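Local coordinates for protein Cow rumen GH26 endo-mannanase (Metagenome, PDB 6UEH) that hydrolyses internal beta-1,4 linkages of mannans, probably including galactomannan, with a family 26 catalytic domain that is joined to a CBM6-type accessory domain, at residues T11-D16 with E124-T129; E15-A20 with I49-T54; Q173-G178 with A201-D206; A235-H240 with V304-R309; I241-D246 with T265-K270. All blocks are in the same frame, centred on the assembly; numbering follows the deposited sequence.

Interaction 1. Residues T11-D16 with E124-T129; sequences TIEAED and EFDTIT. With CA (calcium ion), chain B.
T11 and T129 cross over one face of an antiparallel pair, their hydroxyls meeting at 2.9 Å between T11 OG1 and T129 OG1, a hydrogen bond in which either may donate. Further along the same face E13 and T127 run side by side, and T127 CG2 lies 3.4 Å from E13 OE1. On the other face I12 and I128 also point the same way, with I12 CG1 4.0 Å from I128 CB. This is the edge of a CBM6 beta-sandwich at its calcium site: E13 OE1, both carboxylate oxygens of E15, and D126 OD1 and O converge on the calcium ion, and S37 and G40 complete the shell with their carbonyls. E13 reaches inward because its chain bends at chi2 (-72°). D126 O does double duty, since A14 N also bonds to it at 3.0 Å from well above the carbonyl plane, while A14 CB packs 3.6 Å from F125 CB.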
# COMPACT_ATOMS: atom_id res chain seq x y z
N THR A 11 32.79 5.23 -0.89
CA THR A 11 33.05 4.09 -0.02
C THR A 11 34.02 4.46 1.09
O THR A 11 35.07 5.06 0.84
CB THR A 11 33.61 2.89 -0.81
OG1 THR A 11 32.66 2.49 -1.81
CG2 THR A 11 33.89 1.72 0.11
N ILE A 12 33.67 4.10 2.32
CA ILE A 12 34.57 4.29 3.45
C ILE A 12 34.85 2.97 4.16
O ILE A 12 34.02 2.06 4.15
CB ILE A 12 33.99 5.26 4.47
CG1 ILE A 12 32.58 4.82 4.87
CG2 ILE A 12 33.98 6.66 3.92
CD1 ILE A 12 32.12 5.43 6.15
N GLU A 13 36.02 2.89 4.78
CA GLU A 13 36.29 1.81 5.71
C GLU A 13 35.48 2.09 6.97
O GLU A 13 35.55 3.19 7.52
CB GLU A 13 37.79 1.72 6.03
CG GLU A 13 38.67 1.49 4.81
CD GLU A 13 38.54 0.09 4.24
OE1 GLU A 13 38.00 -0.79 4.94
OE2 GLU A 13 38.97 -0.13 3.09
N ALA A 14 34.69 1.12 7.41
CA ALA A 14 33.80 1.35 8.54
C ALA A 14 34.60 1.60 9.82
O ALA A 14 34.14 2.31 10.71
CB ALA A 14 32.86 0.18 8.73
N GLU A 15 35.81 1.04 9.89
CA GLU A 15 36.67 1.25 11.05
C GLU A 15 37.12 2.71 11.16
O GLU A 15 37.62 3.13 12.21
CB GLU A 15 37.89 0.33 10.99
CG GLU A 15 38.77 0.47 9.75
CD GLU A 15 38.37 -0.48 8.63
OE1 GLU A 15 37.20 -0.91 8.60
OE2 GLU A 15 39.24 -0.81 7.79
N ASP A 16 36.92 3.48 10.10
CA ASP A 16 37.27 4.90 10.11
C ASP A 16 36.09 5.79 10.52
O ASP A 16 36.24 7.00 10.65
CB ASP A 16 37.80 5.33 8.75
CG ASP A 16 39.15 4.70 8.42
OD1 ASP A 16 39.86 4.29 9.36
OD2 ASP A 16 39.49 4.63 7.22
N GLU A 124 29.11 -6.74 12.34
CA GLU A 124 30.42 -6.28 11.90
C GLU A 124 30.32 -5.53 10.58
O GLU A 124 29.56 -5.93 9.69
CB GLU A 124 31.38 -7.46 11.78
CG GLU A 124 31.64 -8.21 13.09
CD GLU A 124 30.45 -9.06 13.52
OE1 GLU A 124 30.01 -9.92 12.73
OE2 GLU A 124 29.96 -8.88 14.66
N PHE A 125 31.08 -4.45 10.45
CA PHE A 125 31.07 -3.63 9.25
C PHE A 125 32.48 -3.42 8.72
O PHE A 125 33.32 -2.83 9.39
CB PHE A 125 30.40 -2.28 9.53
CG PHE A 125 28.96 -2.39 9.93
CD1 PHE A 125 28.60 -2.71 11.23
CD2 PHE A 125 27.95 -2.17 9.00
CE1 PHE A 125 27.28 -2.82 11.60
CE2 PHE A 125 26.62 -2.27 9.37
CZ PHE A 125 26.29 -2.59 10.67
N ASP A 126 32.74 -3.93 7.51
CA ASP A 126 34.05 -3.80 6.89
C ASP A 126 34.16 -2.48 6.12
O ASP A 126 35.04 -1.67 6.38
CB ASP A 126 34.31 -4.98 5.95
CG ASP A 126 35.68 -4.92 5.29
OD1 ASP A 126 36.58 -4.25 5.84
OD2 ASP A 126 35.85 -5.54 4.22
N THR A 127 33.25 -2.29 5.17
CA THR A 127 33.15 -1.05 4.41
C THR A 127 31.69 -0.63 4.28
O THR A 127 30.78 -1.44 4.45
CB THR A 127 33.76 -1.18 3.00
OG1 THR A 127 33.07 -2.21 2.28
CG2 THR A 127 35.24 -1.51 3.07
N ILE A 128 31.48 0.64 3.97
CA ILE A 128 30.15 1.17 3.71
C ILE A 128 30.18 1.94 2.40
O ILE A 128 31.12 2.70 2.14
CB ILE A 128 29.66 2.08 4.85
CG1 ILE A 128 29.72 1.33 6.19
CG2 ILE A 128 28.25 2.59 4.57
CD1 ILE A 128 29.66 2.24 7.40
N THR A 129 29.16 1.75 1.56
CA THR A 129 29.13 2.38 0.25
C THR A 129 27.84 3.16 0.02
O THR A 129 26.74 2.65 0.25
CB THR A 129 29.30 1.33 -0.88
OG1 THR A 129 30.60 0.75 -0.79
CG2 THR A 129 29.14 1.97 -2.25
CA CA B . 37.65 -2.37 6.64

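Interaction 2. Residues E15-A20 with I49-T54; sequences EDCDGA and ISFNVT. With CA (calcium ion), chain B.
C17 turns its side chain onto strand 49-55, and its two side-chain atoms share S50 O and then part, CB toward I49 and SG toward F51. CB sits 3.2 Å from S50 O and 4.0 Å from I49 CB, so the first carbon already rests against the strand backbone. One bond further, SG swings back beside its own backbone N (chi1 -71°), which carries it past S50 O toward the ring of F51. There SG lies 4.1 Å from F51 CD1, a sulfur-aromatic contact that is oblique to the ring, 60° off its normal. The neighbouring residue fixes the backbone in place: D18 N bonds to S50 O at 2.8 Å and S50 N returns to D18 O at 3.0 Å, a lone antiparallel hydrogen-bonded bridge. A water links D18 OD2 to S50 OG. The loop then reverses in a type II beta turn from C17 to A20, with G19 taking the positive phi (93°) at which a CB would press against the carbonyl O of D18, and A20 CB reaches I49 CG2. In the sandwich of this CBM6 domain the strand 49-55 is an outermost strand of its sheet, beside strand 110-117, while C17 and F51 both lean inward on I12 and I128 of strands 10-13 and 123-132 in the facing sheet.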
# COMPACT_ATOMS: atom_id res chain seq x y z
N GLU A 15 35.81 1.04 9.89
CA GLU A 15 36.67 1.25 11.05
C GLU A 15 37.12 2.71 11.16
O GLU A 15 37.62 3.13 12.21
CB GLU A 15 37.89 0.33 10.99
CG GLU A 15 38.77 0.47 9.75
CD GLU A 15 38.37 -0.48 8.63
OE1 GLU A 15 37.20 -0.91 8.60
OE2 GLU A 15 39.24 -0.81 7.79
N ASP A 16 36.92 3.48 10.10
CA ASP A 16 37.27 4.90 10.11
C ASP A 16 36.09 5.79 10.52
O ASP A 16 36.24 7.00 10.65
CB ASP A 16 37.80 5.33 8.75
CG ASP A 16 39.15 4.70 8.42
OD1 ASP A 16 39.86 4.29 9.36
OD2 ASP A 16 39.49 4.63 7.22
N CYS A 17 34.92 5.18 10.71
CA CYS A 17 33.73 5.93 11.11
C CYS A 17 33.89 6.57 12.48
O CYS A 17 34.65 6.08 13.31
CB CYS A 17 32.49 5.03 11.13
SG CYS A 17 31.89 4.52 9.51
N ASP A 18 33.18 7.67 12.71
CA ASP A 18 33.11 8.27 14.04
C ASP A 18 32.49 7.27 15.01
O ASP A 18 31.42 6.73 14.74
CB ASP A 18 32.30 9.57 14.02
CG ASP A 18 32.93 10.64 13.15
OD1 ASP A 18 34.16 10.61 12.94
OD2 ASP A 18 32.19 11.52 12.67
N GLY A 19 33.17 7.02 16.12
CA GLY A 19 32.65 6.13 17.15
C GLY A 19 33.11 4.69 17.00
O GLY A 19 32.80 3.85 17.85
N ALA A 20 33.84 4.40 15.93
CA ALA A 20 34.30 3.04 15.66
C ALA A 20 35.51 2.67 16.51
O ALA A 20 35.70 1.50 16.85
CB ALA A 20 34.63 2.88 14.18
N ILE A 49 28.03 3.97 15.14
CA ILE A 49 29.13 4.43 14.31
C ILE A 49 28.53 5.28 13.20
O ILE A 49 27.40 5.04 12.78
CB ILE A 49 29.95 3.27 13.72
CG1 ILE A 49 29.08 2.39 12.82
CG2 ILE A 49 30.58 2.44 14.84
CD1 ILE A 49 29.84 1.27 12.14
N SER A 50 29.27 6.28 12.73
CA SER A 50 28.69 7.21 11.77
C SER A 50 29.72 7.87 10.86
O SER A 50 30.92 7.86 11.13
CB SER A 50 27.89 8.28 12.51
OG SER A 50 28.73 9.03 13.37
N PHE A 51 29.21 8.46 9.78
CA PHE A 51 30.01 9.26 8.86
C PHE A 51 29.10 10.28 8.19
O PHE A 51 27.88 10.17 8.24
CB PHE A 51 30.69 8.37 7.81
CG PHE A 51 29.74 7.66 6.89
CD1 PHE A 51 29.06 6.53 7.31
CD2 PHE A 51 29.54 8.11 5.59
CE1 PHE A 51 28.19 5.87 6.46
CE2 PHE A 51 28.67 7.45 4.74
CZ PHE A 51 27.99 6.33 5.17
N ASN A 52 29.71 11.28 7.57
CA ASN A 52 28.95 12.35 6.93
C ASN A 52 28.92 12.24 5.41
O ASN A 52 29.91 11.86 4.77
CB ASN A 52 29.52 13.71 7.33
CG ASN A 52 28.92 14.84 6.52
OD1 ASN A 52 27.78 15.26 6.76
ND2 ASN A 52 29.67 15.35 5.55
N VAL A 53 27.77 12.58 4.84
CA VAL A 53 27.63 12.78 3.40
C VAL A 53 27.01 14.15 3.16
O VAL A 53 25.97 14.47 3.74
CB VAL A 53 26.76 11.70 2.74
CG1 VAL A 53 26.66 11.95 1.24
CG2 VAL A 53 27.33 10.32 3.00
N THR A 54 27.65 14.95 2.32
CA THR A 54 27.14 16.28 2.01
C THR A 54 26.69 16.35 0.55
O THR A 54 27.43 15.96 -0.35
CB THR A 54 28.20 17.37 2.27
OG1 THR A 54 28.61 17.31 3.65
CG2 THR A 54 27.65 18.75 1.97
CA CA B . 37.65 -2.37 6.64
O HOH W 1 29.78 11.25 11.78
O HOH W 2 28.39 7.91 15.79

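Interaction 3. Residues Q173-G178 with A201-D206; sequences QQEIYG and AIRGFD
E175 OE1 is gripped by the guanidinium of R203, strongly by NH2 at 2.7 Å and weakly by NE at 3.2 Å. It approaches at the guanidinium edge, close to that plane, although the carboxylate itself is turned 74° against it. The other oxygen, E175 OE2, comes within 3.2 Å of F205 CD2, accepts from a water that also receives D206 N, and pairs with R223, so the buried carboxylate is met by two arginines. These groups belong to a beta-alpha-beta crossover of the TIM barrel, in which strand 169-174 and strand 202-206 run parallel with helix 187-196 between them. G204 N bonds to Q173 O and E175 N to G204 O, continuing the ladder. Q174, bent at chi2 (78°), folds its amide over G204: NE2 bonds to F205 O at 2.9 Å from far above that carbonyl's plane, and OE1 rests 3.2 Å from G204 CA, where a side chain on G204 would collide with it.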
# COMPACT_ATOMS: atom_id res chain seq x y z
N GLN A 173 -10.91 10.16 -5.21
CA GLN A 173 -11.75 10.54 -4.09
C GLN A 173 -12.91 9.56 -3.91
O GLN A 173 -13.60 9.24 -4.87
CB GLN A 173 -12.30 11.96 -4.29
CG GLN A 173 -13.24 12.41 -3.18
CD GLN A 173 -12.55 12.49 -1.83
OE1 GLN A 173 -11.45 13.04 -1.71
NE2 GLN A 173 -13.17 11.92 -0.81
N GLN A 174 -13.10 9.10 -2.68
CA GLN A 174 -14.23 8.23 -2.36
C GLN A 174 -15.49 9.06 -2.15
O GLN A 174 -15.45 10.08 -1.45
CB GLN A 174 -13.94 7.40 -1.11
CG GLN A 174 -15.01 6.36 -0.79
CD GLN A 174 -14.90 5.12 -1.66
OE1 GLN A 174 -13.85 4.84 -2.24
NE2 GLN A 174 -16.00 4.38 -1.76
N GLU A 175 -16.60 8.64 -2.75
CA GLU A 175 -17.88 9.31 -2.55
C GLU A 175 -18.53 8.82 -1.26
O GLU A 175 -18.14 7.79 -0.71
CB GLU A 175 -18.83 9.07 -3.73
CG GLU A 175 -19.45 7.68 -3.77
CD GLU A 175 -20.56 7.56 -4.81
OE1 GLU A 175 -20.76 8.52 -5.58
OE2 GLU A 175 -21.22 6.50 -4.85
N ILE A 176 -19.51 9.57 -0.78
CA ILE A 176 -20.18 9.28 0.48
C ILE A 176 -20.96 7.96 0.40
O ILE A 176 -21.34 7.51 -0.68
CB ILE A 176 -21.13 10.44 0.87
CG1 ILE A 176 -21.57 10.34 2.34
CG2 ILE A 176 -22.32 10.51 -0.08
CD1 ILE A 176 -20.50 10.75 3.34
N TYR A 177 -21.17 7.33 1.56
CA TYR A 177 -22.00 6.14 1.66
C TYR A 177 -23.42 6.43 1.18
O TYR A 177 -23.86 7.58 1.22
CB TYR A 177 -22.03 5.61 3.09
CG TYR A 177 -22.48 6.64 4.11
CD1 TYR A 177 -23.83 6.85 4.37
CD2 TYR A 177 -21.55 7.40 4.82
CE1 TYR A 177 -24.24 7.79 5.30
CE2 TYR A 177 -21.95 8.34 5.75
CZ TYR A 177 -23.30 8.53 5.98
OH TYR A 177 -23.70 9.47 6.91
N GLY A 178 -24.12 5.40 0.73
CA GLY A 178 -25.47 5.55 0.21
C GLY A 178 -26.40 6.25 1.17
O GLY A 178 -26.52 5.85 2.33
N ALA A 201 -9.53 12.34 -10.88
CA ALA A 201 -9.70 11.47 -12.04
C ALA A 201 -10.43 10.19 -11.66
O ALA A 201 -11.29 9.70 -12.39
CB ALA A 201 -8.36 11.16 -12.68
N ILE A 202 -10.07 9.65 -10.50
CA ILE A 202 -10.64 8.41 -10.00
C ILE A 202 -11.73 8.69 -8.96
O ILE A 202 -11.55 9.51 -8.06
CB ILE A 202 -9.55 7.51 -9.37
CG1 ILE A 202 -8.59 7.00 -10.45
CG2 ILE A 202 -10.16 6.34 -8.61
CD1 ILE A 202 -7.43 6.18 -9.92
N ARG A 203 -12.87 8.03 -9.10
CA ARG A 203 -13.94 8.14 -8.11
C ARG A 203 -14.15 6.80 -7.42
O ARG A 203 -14.22 5.76 -8.08
CB ARG A 203 -15.24 8.63 -8.76
CG ARG A 203 -16.40 8.83 -7.80
CD ARG A 203 -17.48 9.71 -8.42
NE ARG A 203 -18.66 9.85 -7.57
CZ ARG A 203 -19.48 10.90 -7.60
NH1 ARG A 203 -19.24 11.91 -8.42
NH2 ARG A 203 -20.53 10.94 -6.79
N GLY A 204 -14.24 6.82 -6.10
CA GLY A 204 -14.41 5.61 -5.32
C GLY A 204 -15.86 5.37 -4.96
O GLY A 204 -16.56 6.28 -4.51
N PHE A 205 -16.31 4.13 -5.15
CA PHE A 205 -17.68 3.74 -4.86
C PHE A 205 -17.71 2.57 -3.89
O PHE A 205 -16.66 2.11 -3.43
CB PHE A 205 -18.43 3.36 -6.15
CG PHE A 205 -18.42 4.44 -7.20
CD1 PHE A 205 -17.38 4.54 -8.11
CD2 PHE A 205 -19.48 5.33 -7.30
CE1 PHE A 205 -17.38 5.52 -9.09
CE2 PHE A 205 -19.48 6.32 -8.28
CZ PHE A 205 -18.44 6.41 -9.18
N ASP A 206 -18.90 2.08 -3.58
CA ASP A 206 -19.05 0.91 -2.71
C ASP A 206 -20.40 0.24 -2.95
O ASP A 206 -21.43 0.91 -3.03
CB ASP A 206 -18.92 1.30 -1.23
CG ASP A 206 -18.51 0.13 -0.35
OD1 ASP A 206 -19.32 -0.81 -0.20
OD2 ASP A 206 -17.39 0.15 0.19
O HOH W 3 -13.46 2.13 -2.64
O HOH W 4 -21.10 4.08 -3.89

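Interaction 4. Residues A235-H240 with V304-R309; sequences ATASWH and VPLIFR. With ACT (acetate ion), chain D.
The ring of F308, on a TIM-barrel strand, is met obliquely, A237 O lying 3.6 Å from F308 CD1. The guanidinium of R309 has S238 CB set obliquely against it and, in plane at its edge, a water on NE; E428 and D386 hold its ends by salt bridges. At the H240 ring's edge sits an acetate ion, probably from the crystallisation liquor, while D206 bonds to ND1. The parallel segments 235-238 and 306-309 run at 19° to one another. I307 N bonds to A235 O, and R309 N to A237 O. With T236 OG1 opposite the backbone N (chi1 -174°), the hydroxyl donates to I307 O at 2.8 Å, while A237 N reaches the same oxygen from the other side of its plane at 3.0 Å. A valine in place of T236 would probably leave I307 O with A237 N as its one donor from this strand, and the water on R309 NE without its hydroxyl acceptor. H240 NE2 bonds to the acetate O at 2.6 Å.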
# COMPACT_ATOMS: atom_id res chain seq x y z
N ALA A 235 -13.29 4.53 -12.46
CA ALA A 235 -14.05 4.10 -11.29
C ALA A 235 -13.32 3.02 -10.49
O ALA A 235 -12.76 2.08 -11.06
CB ALA A 235 -15.42 3.60 -11.71
N THR A 236 -13.32 3.16 -9.17
CA THR A 236 -12.89 2.10 -8.28
C THR A 236 -13.99 1.84 -7.26
O THR A 236 -14.78 2.73 -6.95
CB THR A 236 -11.56 2.43 -7.55
OG1 THR A 236 -11.11 1.29 -6.81
CG2 THR A 236 -11.73 3.61 -6.61
N ALA A 237 -14.08 0.62 -6.74
CA ALA A 237 -15.13 0.31 -5.78
C ALA A 237 -14.73 -0.76 -4.77
O ALA A 237 -14.13 -1.78 -5.13
CB ALA A 237 -16.40 -0.10 -6.50
N SER A 238 -15.07 -0.51 -3.51
CA SER A 238 -14.93 -1.51 -2.46
C SER A 238 -16.28 -2.18 -2.22
O SER A 238 -17.25 -1.89 -2.91
CB SER A 238 -14.39 -0.88 -1.18
OG SER A 238 -15.06 0.34 -0.88
N TRP A 239 -16.33 -3.08 -1.25
CA TRP A 239 -17.53 -3.88 -1.01
C TRP A 239 -17.67 -4.22 0.47
O TRP A 239 -17.31 -5.31 0.89
CB TRP A 239 -17.48 -5.15 -1.86
CG TRP A 239 -18.72 -6.01 -1.82
CD1 TRP A 239 -20.01 -5.59 -1.69
CD2 TRP A 239 -18.77 -7.44 -1.91
NE1 TRP A 239 -20.86 -6.67 -1.70
CE2 TRP A 239 -20.13 -7.81 -1.83
CE3 TRP A 239 -17.80 -8.43 -2.05
CZ2 TRP A 239 -20.54 -9.15 -1.89
CZ3 TRP A 239 -18.21 -9.76 -2.11
CH2 TRP A 239 -19.56 -10.10 -2.03
N HIS A 240 -18.18 -3.27 1.25
CA HIS A 240 -18.36 -3.47 2.69
C HIS A 240 -19.53 -4.39 3.00
O HIS A 240 -20.47 -4.00 3.70
CB HIS A 240 -18.56 -2.13 3.41
CG HIS A 240 -17.30 -1.33 3.58
ND1 HIS A 240 -16.73 -0.62 2.55
CD2 HIS A 240 -16.51 -1.14 4.66
CE1 HIS A 240 -15.64 -0.01 2.99
NE2 HIS A 240 -15.48 -0.31 4.26
N VAL A 304 -18.36 -0.93 -19.00
CA VAL A 304 -17.69 -0.12 -17.99
C VAL A 304 -16.71 -0.97 -17.18
O VAL A 304 -17.11 -1.90 -16.48
CB VAL A 304 -18.70 0.53 -17.02
CG1 VAL A 304 -17.96 1.28 -15.92
CG2 VAL A 304 -19.63 1.46 -17.78
N PRO A 305 -15.41 -0.64 -17.28
CA PRO A 305 -14.37 -1.29 -16.48
C PRO A 305 -14.36 -0.74 -15.06
O PRO A 305 -14.79 0.39 -14.84
CB PRO A 305 -13.09 -0.94 -17.23
CG PRO A 305 -13.39 0.40 -17.83
CD PRO A 305 -14.85 0.37 -18.20
N LEU A 306 -13.86 -1.53 -14.12
CA LEU A 306 -13.87 -1.13 -12.71
C LEU A 306 -12.63 -1.64 -11.97
O LEU A 306 -12.29 -2.82 -12.06
CB LEU A 306 -15.14 -1.66 -12.03
CG LEU A 306 -15.33 -1.37 -10.54
CD1 LEU A 306 -15.58 0.12 -10.32
CD2 LEU A 306 -16.46 -2.21 -9.97
N ILE A 307 -11.96 -0.75 -11.25
CA ILE A 307 -10.93 -1.18 -10.32
C ILE A 307 -11.63 -1.71 -9.08
O ILE A 307 -12.02 -0.95 -8.19
CB ILE A 307 -9.96 -0.04 -9.95
CG1 ILE A 307 -9.34 0.56 -11.22
CG2 ILE A 307 -8.87 -0.54 -9.00
CD1 ILE A 307 -8.52 1.81 -10.98
N PHE A 308 -11.81 -3.03 -9.03
CA PHE A 308 -12.61 -3.67 -8.00
C PHE A 308 -11.73 -4.09 -6.82
O PHE A 308 -10.79 -4.88 -6.98
CB PHE A 308 -13.35 -4.88 -8.59
CG PHE A 308 -14.35 -5.49 -7.66
CD1 PHE A 308 -15.21 -4.69 -6.92
CD2 PHE A 308 -14.46 -6.87 -7.55
CE1 PHE A 308 -16.14 -5.26 -6.07
CE2 PHE A 308 -15.39 -7.44 -6.70
CZ PHE A 308 -16.23 -6.64 -5.96
N ARG A 309 -12.05 -3.57 -5.64
CA ARG A 309 -11.25 -3.82 -4.44
C ARG A 309 -12.09 -4.48 -3.34
O ARG A 309 -12.41 -3.87 -2.33
CB ARG A 309 -10.64 -2.51 -3.93
CG ARG A 309 -9.59 -2.66 -2.84
CD ARG A 309 -8.91 -1.33 -2.55
NE ARG A 309 -9.86 -0.29 -2.18
CZ ARG A 309 -10.05 0.14 -0.94
NH1 ARG A 309 -9.35 -0.38 0.06
NH2 ARG A 309 -10.94 1.10 -0.69
C ACT D . -13.01 1.60 5.17
O ACT D . -13.83 0.96 5.87
OXT ACT D . -12.65 1.04 4.12
CH3 ACT D . -12.49 2.94 5.58
O HOH W 5 -13.17 2.80 -14.60
O HOH W 6 -11.47 1.13 -4.07
O HOH W 3 -13.46 2.13 -2.64
O HOH W 7 -14.22 -4.13 -0.29

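Interaction 5. Residues I241-D246 with T265-K270; sequences INVPKD and TSSTFK
V243 lays CG1 over the centre of the F269 ring, 3.9 Å from the centroid and only 7° off the normal, a CH-pi contact seated squarely on one face. The two side chains cross at about a right angle, and F269 gets there with CG anti to its backbone N (chi1 -175°). V243 CG2 turns aside to S267 and lies 3.7 Å from S267 OG. That hydroxyl is the polar centre of the contact. It donates to P244 O at 2.6 Å, and F269 N donates to it at 2.9 Å, making an ST turn that includes F269. Replacing S267 with an alanine is likely to leave P244 O and F269 N without this shared partner and to set the turn carrying the ring free to shift. Next along, T268 N bonds to K245 O at 3.2 Å, almost straight. F247 and W328 also meet the F269 ring edge-to-face. Beyond barrel strand 234-238 the short strand 243-244 pairs with strand 261-262, while 265-270 is loop. The buried S267 hydroxyl, giving one bond and receiving another, thus works with the T268 N bond to tie the segments, while the ring contact beside it is apolar.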
# COMPACT_ATOMS: atom_id res chain seq x y z
N ILE A 241 -19.48 -5.62 2.50
CA ILE A 241 -20.58 -6.56 2.68
C ILE A 241 -20.68 -7.03 4.13
O ILE A 241 -19.73 -7.57 4.70
CB ILE A 241 -20.44 -7.79 1.73
CG1 ILE A 241 -21.56 -8.80 1.98
CG2 ILE A 241 -19.05 -8.43 1.84
CD1 ILE A 241 -22.94 -8.27 1.67
N ASN A 242 -21.84 -6.78 4.74
CA ASN A 242 -22.08 -7.14 6.13
C ASN A 242 -22.57 -8.58 6.29
O ASN A 242 -23.08 -9.19 5.35
CB ASN A 242 -23.11 -6.19 6.76
CG ASN A 242 -22.54 -4.82 7.06
OD1 ASN A 242 -21.75 -4.27 6.29
ND2 ASN A 242 -22.94 -4.26 8.19
N VAL A 243 -22.42 -9.10 7.50
CA VAL A 243 -23.03 -10.37 7.88
C VAL A 243 -23.92 -10.10 9.10
O VAL A 243 -23.72 -9.11 9.80
CB VAL A 243 -21.98 -11.45 8.21
CG1 VAL A 243 -21.11 -11.75 7.00
CG2 VAL A 243 -21.13 -11.03 9.41
N PRO A 244 -24.91 -10.98 9.35
CA PRO A 244 -25.69 -10.81 10.58
C PRO A 244 -24.83 -10.99 11.82
O PRO A 244 -24.00 -11.90 11.84
CB PRO A 244 -26.75 -11.91 10.48
CG PRO A 244 -26.83 -12.24 9.02
CD PRO A 244 -25.44 -12.05 8.50
N LYS A 245 -25.00 -10.13 12.82
CA LYS A 245 -24.27 -10.28 14.07
C LYS A 245 -24.65 -11.60 14.74
O LYS A 245 -23.79 -12.39 15.11
CB LYS A 245 -24.56 -9.11 15.02
CG LYS A 245 -24.06 -7.76 14.55
CD LYS A 245 -24.39 -6.69 15.57
CE LYS A 245 -23.89 -5.32 15.15
NZ LYS A 245 -24.24 -4.28 16.15
N ASP A 246 -25.95 -11.81 14.88
CA ASP A 246 -26.49 -13.06 15.43
C ASP A 246 -26.81 -14.02 14.29
O ASP A 246 -27.94 -14.08 13.82
CB ASP A 246 -27.73 -12.78 16.27
CG ASP A 246 -28.34 -14.04 16.86
OD1 ASP A 246 -27.62 -15.05 16.99
OD2 ASP A 246 -29.55 -14.01 17.19
N THR A 265 -15.51 -8.13 13.32
CA THR A 265 -15.20 -9.48 13.79
C THR A 265 -16.02 -9.87 15.01
O THR A 265 -15.60 -10.69 15.83
CB THR A 265 -13.70 -9.59 14.15
OG1 THR A 265 -13.36 -8.61 15.13
CG2 THR A 265 -12.84 -9.38 12.91
N SER A 266 -17.21 -9.29 15.13
CA SER A 266 -18.05 -9.48 16.31
C SER A 266 -19.23 -10.42 16.06
O SER A 266 -20.10 -10.56 16.92
CB SER A 266 -18.56 -8.12 16.80
OG SER A 266 -19.15 -7.39 15.74
N SER A 267 -19.26 -11.05 14.90
CA SER A 267 -20.37 -11.93 14.54
C SER A 267 -20.09 -13.40 14.86
O SER A 267 -18.93 -13.80 14.97
CB SER A 267 -20.71 -11.78 13.06
OG SER A 267 -21.72 -12.71 12.68
N THR A 268 -21.15 -14.18 14.99
CA THR A 268 -21.02 -15.63 15.18
C THR A 268 -20.91 -16.33 13.83
O THR A 268 -20.75 -17.55 13.77
CB THR A 268 -22.21 -16.20 15.97
OG1 THR A 268 -23.43 -15.83 15.33
CG2 THR A 268 -22.21 -15.66 17.40
N PHE A 269 -21.00 -15.55 12.76
CA PHE A 269 -20.72 -16.02 11.41
C PHE A 269 -19.33 -16.64 11.35
O PHE A 269 -18.33 -15.97 11.63
CB PHE A 269 -20.85 -14.84 10.43
CG PHE A 269 -20.71 -15.21 8.97
CD1 PHE A 269 -19.46 -15.28 8.37
CD2 PHE A 269 -21.84 -15.44 8.20
CE1 PHE A 269 -19.34 -15.60 7.03
CE2 PHE A 269 -21.72 -15.75 6.85
CZ PHE A 269 -20.47 -15.84 6.27
N LYS A 270 -19.26 -17.92 11.01
CA LYS A 270 -17.98 -18.61 10.91
C LYS A 270 -17.31 -18.31 9.57
O LYS A 270 -17.71 -18.83 8.54
CB LYS A 270 -18.16 -20.12 11.08
CG LYS A 270 -18.60 -20.54 12.48
CD LYS A 270 -18.63 -22.05 12.63
CE LYS A 270 -19.06 -22.46 14.03
NZ LYS A 270 -20.40 -21.93 14.39
O HOH W 8 -25.40 -16.01 17.08

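Interactions 3 and 4 lie in the buried barrel core and hold neighbouring strands of one parallel sheet: D206 of the first bonds to S238 and H240 of the second, and there backbone ladders are combined with a salt bridge and buried polar side chains. Interaction 5, partly buried, falls in the connection between the two strands of interaction 4 and joins its segments through a serine and a ring face instead of a ladder. Interactions 1 and 2, about 50 Å between centres from interactions 3 and 4, belong to the CBM6 domain; both are partly buried, share E15 and D16, and touch through I12 against C17 and F51. The former is dominated by a metal site, the latter by apolar packing, one beta bridge and bridging water.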